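Local structure of lipase (Penicillium expansum, 3G7N) at residues Lys16-Ala21 / Glu127-Ser132; Asp10-Ala15 / Phe245-Leu250. The protein hydrolyses triacylglycerols, tributyrin among them, and releases free fatty acids as a secreted alkaline lipase. All coordinates share one frame; numbering follows the deposited sequence.

Interaction 1. Residues Lys16-Ala21 / Glu127-Ser132; sequences KLSSAA and EAVGHS. With SO4 (sulfate ion), chain E.
S18 and L17 of helix 8-23 pack on V129, G130 and H131 of strand 125-131, the strand of the α/β-hydrolase sheet that runs into the nucleophile elbow. The sequence fits the Gly-x-Ser-x-Gly pattern of this motif. S132, at its tip, is the probable nucleophile; its strained backbone, with positive phi, turns the strand into the next helix, and its OG is hydrogen-bonded to NE2 of H241. The segments cross at -66°, with their axes 7.0 Å apart.

Van der Waals contact does most of the direct work. S18 lies over the glycine, its OG 3.3 Å from G130 CA, where no side chain intervenes between helix and backbone. On one flank V129 CG2 reaches the same hydroxyl, while V129 CG1 faces L17 CB more loosely at 4.3 Å. On the other, the CB atoms of S18 and H131 meet at 3.7 Å; beyond CB the imidazole turns away from residues 16-21, CG lying opposite the backbone N (chi1 169°), toward Y22 near the end of the same helix. It is held there by Y22 OH at ND1 and the carbonyl of H241 at NE2.

Polar links across the interface are indirect. With OG beside its own backbone N, S18 bonds back to the carbonyl of A14 one turn earlier, so this buried hydroxyl is satisfied within the helix. A water joins the two backbones, accepting from H131 N at 3.0 Å and donating to S18 O at 3.2 Å.

K16 serves a separate site. A bend at chi3 (68°) carries its ammonium to a sulfate ion, probably from the crystallisation liquor, that S258 OG also binds; K16 NZ donates to sulfate O2 over 2.6 Å.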
ATOM      1  N   LYS A  16       8.812  -6.550   4.628  1.00  8.24           N
ATOM      2  CA  LYS A  16       8.817  -8.003   4.804  1.00  9.24           C
ATOM      3  C   LYS A  16       7.461  -8.645   4.499  1.00  6.96           C
ATOM      4  O   LYS A  16       7.382  -9.654   3.827  1.00  7.99           O
ATOM      5  CB  LYS A  16       9.307  -8.406   6.201  1.00 10.23           C
ATOM      6  CG  LYS A  16      10.793  -8.099   6.415  1.00 12.71           C
ATOM      7  CD  LYS A  16      11.172  -8.062   7.913  1.00 21.02           C
ATOM      8  CE  LYS A  16      11.088  -9.409   8.567  1.00 30.14           C
ATOM      9  NZ  LYS A  16      11.581  -9.298   9.976  1.00 26.05           N
ATOM     10  N   LEU A  17       6.385  -8.039   4.999  1.00  7.41           N
ATOM     11  CA  LEU A  17       5.044  -8.531   4.716  1.00  7.62           C
ATOM     12  C   LEU A  17       4.734  -8.461   3.227  1.00  6.57           C
ATOM     13  O   LEU A  17       4.127  -9.372   2.662  1.00  7.74           O
ATOM     14  CB  LEU A  17       4.004  -7.726   5.495  1.00  7.30           C
ATOM     15  CG  LEU A  17       4.059  -7.870   7.022  1.00  8.01           C
ATOM     16  CD1 LEU A  17       3.058  -6.943   7.664  1.00  9.90           C
ATOM     17  CD2 LEU A  17       3.809  -9.302   7.468  1.00 11.26           C
ATOM     18  N   SER A  18       5.132  -7.355   2.607  1.00  7.86           N
ATOM     19  CA  SER A  18       4.917  -7.204   1.171  1.00  8.12           C
ATOM     20  C   SER A  18       5.670  -8.276   0.376  1.00  8.62           C
ATOM     21  O   SER A  18       5.146  -8.821  -0.581  1.00  9.34           O
ATOM     22  CB  SER A  18       5.368  -5.828   0.719  1.00  7.53           C
ATOM     23  OG  SER A  18       4.587  -4.782   1.278  1.00  8.37           O
ATOM     24  N   SER A  19       6.902  -8.578   0.799  1.00  7.82           N
ATOM     25  CA  SER A  19       7.690  -9.660   0.182  1.00  8.48           C
ATOM     26  C   SER A  19       7.017 -11.027   0.349  1.00  9.28           C
ATOM     27  O   SER A  19       6.901 -11.813  -0.601  1.00  9.51           O
ATOM     28  CB  SER A  19       9.098  -9.674   0.797  1.00 10.04           C
ATOM     29  OG  SER A  19       9.939 -10.665   0.197  1.00 10.01           O
ATOM     30  N   ALA A  20       6.465 -11.254   1.545  1.00 10.11           N
ATOM     31  CA  ALA A  20       5.730 -12.499   1.826  1.00  9.03           C
ATOM     32  C   ALA A  20       4.562 -12.684   0.864  1.00  9.51           C
ATOM     33  O   ALA A  20       4.206 -13.817   0.526  1.00 10.22           O
ATOM     34  CB  ALA A  20       5.242 -12.527   3.285  1.00 11.95           C
ATOM     35  N   ALA A  21       3.893 -11.587   0.512  1.00  8.92           N
ATOM     36  CA  ALA A  21       2.784 -11.674  -0.415  1.00 10.24           C
ATOM     37  C   ALA A  21       3.249 -12.163  -1.794  1.00  9.89           C
ATOM     38  O   ALA A  21       2.551 -12.939  -2.446  1.00 11.11           O
ATOM     39  CB  ALA A  21       2.098 -10.348  -0.539  1.00 11.55           C
ATOM     40  N   GLU A 127      -4.565  -2.593   9.648  1.00  7.65           N
ATOM     41  CA  GLU A 127      -3.445  -2.179   8.818  1.00  8.50           C
ATOM     42  C   GLU A 127      -3.584  -2.738   7.418  1.00  7.74           C
ATOM     43  O   GLU A 127      -4.174  -3.802   7.201  1.00  9.14           O
ATOM     44  CB  GLU A 127      -2.118  -2.589   9.441  1.00  9.83           C
ATOM     45  CG  GLU A 127      -1.875  -4.058   9.520  1.00 10.82           C
ATOM     46  CD  GLU A 127      -0.514  -4.390  10.130  1.00 12.75           C
ATOM     47  OE1 GLU A 127       0.459  -3.624   9.883  1.00 14.17           O
ATOM     48  OE2 GLU A 127      -0.378  -5.461  10.753  1.00 13.94           O
ATOM     49  N   ALA A 128      -3.039  -1.999   6.455  1.00  8.65           N
ATOM     50  CA  ALA A 128      -2.997  -2.442   5.053  1.00  8.14           C
ATOM     51  C   ALA A 128      -1.608  -2.164   4.530  1.00  7.06           C
ATOM     52  O   ALA A 128      -0.987  -1.167   4.902  1.00  8.20           O
ATOM     53  CB  ALA A 128      -4.014  -1.672   4.243  1.00  8.19           C
ATOM     54  N   VAL A 129      -1.106  -3.053   3.673  1.00  7.05           N
ATOM     55  CA  VAL A 129       0.275  -2.924   3.197  1.00  6.28           C
ATOM     56  C   VAL A 129       0.422  -3.625   1.861  1.00  5.64           C
ATOM     57  O   VAL A 129      -0.248  -4.635   1.593  1.00  6.37           O
ATOM     58  CB  VAL A 129       1.248  -3.538   4.240  1.00  8.72           C
ATOM     59  CG1 VAL A 129       0.907  -4.972   4.540  1.00 15.25           C
ATOM     60  CG2 VAL A 129       2.674  -3.417   3.811  1.00 14.33           C
ATOM     61  N   GLY A 130       1.372  -3.126   1.069  1.00  5.54           N
ATOM     62  CA  GLY A 130       1.744  -3.811  -0.153  1.00  6.88           C
ATOM     63  C   GLY A 130       2.762  -3.009  -0.917  1.00  5.99           C
ATOM     64  O   GLY A 130       2.979  -1.840  -0.651  1.00  6.56           O
ATOM     65  N   HIS A 131       3.371  -3.667  -1.897  1.00  6.69           N
ATOM     66  CA  HIS A 131       4.467  -3.084  -2.683  1.00  5.50           C
ATOM     67  C   HIS A 131       4.086  -2.978  -4.175  1.00  5.51           C
ATOM     68  O   HIS A 131       3.453  -3.862  -4.737  1.00  6.24           O
ATOM     69  CB  HIS A 131       5.709  -3.958  -2.513  1.00  8.17           C
ATOM     70  CG  HIS A 131       6.828  -3.623  -3.462  1.00  8.11           C
ATOM     71  ND1 HIS A 131       7.001  -4.292  -4.653  1.00  9.65           N
ATOM     72  CD2 HIS A 131       7.890  -2.799  -3.327  1.00  8.90           C
ATOM     73  CE1 HIS A 131       8.095  -3.840  -5.244  1.00  8.04           C
ATOM     74  NE2 HIS A 131       8.652  -2.941  -4.463  1.00  9.43           N
ATOM     75  N   SER A 132       4.524  -1.878  -4.803  1.00  6.83           N
ATOM     76  CA  SER A 132       4.359  -1.655  -6.245  1.00  7.59           C
ATOM     77  C   SER A 132       2.856  -1.550  -6.575  1.00  7.30           C
ATOM     78  O   SER A 132       2.178  -0.705  -5.981  1.00  7.71           O
ATOM     79  CB  SER A 132       5.123  -2.710  -7.046  1.00  8.31           C
ATOM     80  OG  SER A 132       5.108  -2.358  -8.430  1.00  8.80           O
TER
HETATM   81  S   SO4 E 261      13.261 -12.283  10.361  1.00 19.16           S
HETATM   82  O1  SO4 E 261      13.377 -12.843   9.016  1.00 26.04           O
HETATM   83  O2  SO4 E 261      11.912 -11.801  10.686  1.00 24.57           O
HETATM   84  O3  SO4 E 261      13.678 -13.273  11.360  1.00 27.07           O
HETATM   85  O4  SO4 E 261      14.209 -11.169  10.472  1.00 27.47           O
HETATM   86  O   HOH W   1       3.306  -6.675  -2.046  1.00  9.28           O

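Interaction 2. Residues Asp10-Ala15 / Phe245-Leu250; sequences DLHRAA and FGVVML
The first torsions of H12 and F245 set this contact: H12 swings its imidazole opposite its own backbone N (chi1 -179°) out toward the F245 carbonyl, whereas F245 tucks its ring beside its backbone N (chi1 -61°) and under L11. The site joins helix 8-23 of the α/β-hydrolase fold to a small β-hairpin formed by strands 243-244 and 247-248. F245 and G246 make its two-residue type I' turn, both with positive phi. At G246 a glycine suits these backbone angles, since a CB would press on the F245 carbonyl.

That carbonyl takes up the one hydrogen bond between the segments. H12 ND1 donates to F245 O over 2.8 Å with an almost linear N-H...O angle of 175°, and the oxygen lies in the plane of the imidazole at its edge. The bond fixes the rotation of the ring and ties the turn to the partly exposed side of the helix. F8, one turn earlier, meets the same imidazole.

Deeper in, the F245 ring presents a face to L11. L11 CB sits 3.7 Å from the ring centroid in a CH-pi contact, slightly offset toward the rim, and L11 CD1 continues the packing to F245 CE1, also at 3.7 Å. Y208 and S210 of strand 206-210 touch L11 and F245 respectively, so the aromatic ring is wedged between helix 8-23 and strand 206-210 of the main sheet.

Further along the hairpin V247 fills the angle between two helix residues. Its CG2 is 3.6 Å from H12 CE1 and 3.8 Å from A15 CB. M249 completes the row: bends at chi2 and chi3 fold its thioether back over the helix, leaving CE 4.1 Å from A15 CB and 3.5 Å from A15 O.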
ATOM      1  N   ASP A  10       8.995   0.003  11.439  1.00 10.68           N
ATOM      2  CA  ASP A  10       7.657  -0.351  10.959  1.00 12.54           C
ATOM      3  C   ASP A  10       7.646  -0.496   9.433  1.00 11.74           C
ATOM      4  O   ASP A  10       6.915  -1.307   8.880  1.00 10.50           O
ATOM      5  CB  ASP A  10       6.587   0.643  11.423  1.00 14.58           C
ATOM      6  CG  ASP A  10       6.254   0.501  12.896  1.00 18.08           C
ATOM      7  OD1 ASP A  10       6.663  -0.513  13.496  1.00 20.34           O
ATOM      8  OD2 ASP A  10       5.505   1.358  13.410  1.00 24.47           O
ATOM      9  N   LEU A  11       8.437   0.306   8.737  1.00 11.35           N
ATOM     10  CA  LEU A  11       8.451   0.247   7.280  1.00  9.96           C
ATOM     11  C   LEU A  11       9.215  -0.984   6.804  1.00 11.00           C
ATOM     12  O   LEU A  11       8.853  -1.602   5.792  1.00  9.06           O
ATOM     13  CB  LEU A  11       9.034   1.535   6.703  1.00 12.59           C
ATOM     14  CG  LEU A  11       8.126   2.751   6.869  1.00 15.97           C
ATOM     15  CD1 LEU A  11       8.917   4.043   6.692  1.00 17.03           C
ATOM     16  CD2 LEU A  11       6.929   2.683   5.925  1.00 20.31           C
ATOM     17  N   HIS A  12      10.248  -1.371   7.545  1.00 10.58           N
ATOM     18  CA  HIS A  12      10.971  -2.601   7.297  1.00  9.64           C
ATOM     19  C   HIS A  12      10.049  -3.822   7.448  1.00  8.83           C
ATOM     20  O   HIS A  12      10.034  -4.707   6.611  1.00  8.84           O
ATOM     21  CB  HIS A  12      12.197  -2.694   8.239  1.00 10.74           C
ATOM     22  CG  HIS A  12      13.026  -3.918   8.046  1.00 12.20           C
ATOM     23  ND1 HIS A  12      13.845  -4.103   6.951  1.00 15.01           N
ATOM     24  CD2 HIS A  12      13.261  -4.972   8.866  1.00 16.33           C
ATOM     25  CE1 HIS A  12      14.527  -5.225   7.092  1.00 18.36           C
ATOM     26  NE2 HIS A  12      14.145  -5.802   8.217  1.00 18.41           N
ATOM     27  N   ARG A  13       9.233  -3.821   8.504  1.00 10.02           N
ATOM     28  CA  ARG A  13       8.214  -4.856   8.670  1.00  9.56           C
ATOM     29  C   ARG A  13       7.229  -4.860   7.497  1.00  7.04           C
ATOM     30  O   ARG A  13       6.894  -5.909   6.985  1.00  7.79           O
ATOM     31  CB  ARG A  13       7.477  -4.715  10.006  1.00  9.12           C
ATOM     32  CG  ARG A  13       6.298  -5.676  10.134  1.00  9.36           C
ATOM     33  CD  ARG A  13       5.632  -5.577  11.512  1.00 10.06           C
ATOM     34  NE  ARG A  13       4.395  -6.350  11.593  1.00 10.25           N
ATOM     35  CZ  ARG A  13       3.195  -5.885  11.264  1.00  9.88           C
ATOM     36  NH1 ARG A  13       3.045  -4.659  10.791  1.00 11.47           N
ATOM     37  NH2 ARG A  13       2.137  -6.679  11.398  1.00 10.55           N
ATOM     38  N   ALA A  14       6.777  -3.681   7.101  1.00  8.15           N
ATOM     39  CA  ALA A  14       5.853  -3.577   5.985  1.00  8.76           C
ATOM     40  C   ALA A  14       6.468  -4.198   4.724  1.00  8.32           C
ATOM     41  O   ALA A  14       5.775  -4.846   3.947  1.00  7.79           O
ATOM     42  CB  ALA A  14       5.485  -2.133   5.743  1.00  9.08           C
ATOM     43  N   ALA A  15       7.759  -3.968   4.514  1.00  7.87           N
ATOM     44  CA  ALA A  15       8.441  -4.516   3.347  1.00  8.67           C
ATOM     45  C   ALA A  15       8.572  -6.018   3.417  1.00  8.43           C
ATOM     46  O   ALA A  15       8.420  -6.701   2.411  1.00  8.78           O
ATOM     47  CB  ALA A  15       9.791  -3.851   3.175  1.00  9.37           C
ATOM     48  N   PHE A 245      13.071  -0.382   2.056  1.00  9.44           N
ATOM     49  CA  PHE A 245      13.524  -0.416   3.457  1.00 10.10           C
ATOM     50  C   PHE A 245      14.350  -1.647   3.772  1.00 11.93           C
ATOM     51  O   PHE A 245      14.175  -2.278   4.816  1.00 15.11           O
ATOM     52  CB  PHE A 245      12.360  -0.199   4.423  1.00 13.54           C
ATOM     53  CG  PHE A 245      11.695   1.117   4.235  1.00 10.44           C
ATOM     54  CD1 PHE A 245      12.242   2.274   4.783  1.00 15.17           C
ATOM     55  CD2 PHE A 245      10.714   1.238   3.263  1.00 13.26           C
ATOM     56  CE1 PHE A 245      11.782   3.539   4.376  1.00 15.81           C
ATOM     57  CE2 PHE A 245      10.256   2.462   2.871  1.00 13.03           C
ATOM     58  CZ  PHE A 245      10.824   3.621   3.370  1.00 12.20           C
ATOM     59  N   GLY A 246      15.288  -1.947   2.890  1.00 12.36           N
ATOM     60  CA  GLY A 246      16.291  -2.965   3.167  1.00 14.97           C
ATOM     61  C   GLY A 246      15.867  -4.370   2.766  1.00 14.98           C
ATOM     62  O   GLY A 246      16.622  -5.320   2.944  1.00 20.59           O
ATOM     63  N   VAL A 247      14.674  -4.506   2.183  1.00 11.53           N
ATOM     64  CA  VAL A 247      14.155  -5.817   1.784  1.00 11.31           C
ATOM     65  C   VAL A 247      14.018  -5.887   0.271  1.00 10.76           C
ATOM     66  O   VAL A 247      13.274  -5.097  -0.326  1.00 11.02           O
ATOM     67  CB  VAL A 247      12.765  -6.059   2.408  1.00 10.37           C
ATOM     68  CG1 VAL A 247      12.221  -7.411   1.965  1.00 12.31           C
ATOM     69  CG2 VAL A 247      12.824  -5.925   3.946  1.00 12.93           C
ATOM     70  N   VAL A 248      14.685  -6.849  -0.355  1.00 10.97           N
ATOM     71  CA  VAL A 248      14.478  -7.125  -1.769  1.00 10.69           C
ATOM     72  C   VAL A 248      13.313  -8.093  -1.901  1.00  9.74           C
ATOM     73  O   VAL A 248      13.266  -9.129  -1.236  1.00 10.49           O
ATOM     74  CB  VAL A 248      15.747  -7.748  -2.402  1.00 10.93           C
ATOM     75  CG1 VAL A 248      15.495  -8.222  -3.823  1.00 11.08           C
ATOM     76  CG2 VAL A 248      16.931  -6.765  -2.319  1.00 13.30           C
ATOM     77  N   MET A 249      12.280  -7.681  -2.624  1.00  9.41           N
ATOM     78  CA  MET A 249      11.081  -8.495  -2.733  1.00  9.39           C
ATOM     79  C   MET A 249      11.408  -9.913  -3.158  1.00 10.47           C
ATOM     80  O   MET A 249      12.231 -10.119  -4.062  1.00 10.72           O
ATOM     81  CB  MET A 249      10.072  -7.859  -3.692  1.00 10.18           C
ATOM     82  CG  MET A 249       9.530  -6.515  -3.214  1.00  9.06           C
ATOM     83  SD  MET A 249       8.660  -6.604  -1.627  1.00  9.10           S
ATOM     84  CE  MET A 249       9.556  -5.411  -0.650  1.00 15.79           C
ATOM     85  N   LEU A 250      10.711 -10.872  -2.546  1.00 10.79           N
ATOM     86  CA  LEU A 250      10.898 -12.306  -2.727  1.00 14.40           C
ATOM     87  C   LEU A 250      12.033 -12.929  -1.932  1.00 14.88           C
ATOM     88  O   LEU A 250      12.102 -14.162  -1.848  1.00 20.20           O
ATOM     89  CB  LEU A 250      10.979 -12.706  -4.201  1.00 16.54           C
ATOM     90  CG  LEU A 250       9.660 -12.720  -4.950  1.00 18.34           C
ATOM     91  CD1 LEU A 250       9.928 -12.828  -6.456  1.00 27.25           C
ATOM     92  CD2 LEU A 250       8.786 -13.865  -4.472  1.00 18.43           C
TER

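Both interactions use helix 8-23, at successive parts of its length and on different partners: interaction 1 sets it against a central strand of the main sheet, interaction 2 against a hairpin near the C-terminus. Interaction 1 lies nearer the chain centre and bridges its backbones through water; interaction 2, though mostly buried, reaches the surface at H12, buries more area and has a direct hydrogen bond and an aromatic face. The two are stitched together by a salt bridge between R13 and E127, a probable hydrogen bond from L250 N to S19 OG, and packing of V129 CG2 on A14 O and of M249 SD on S19 N.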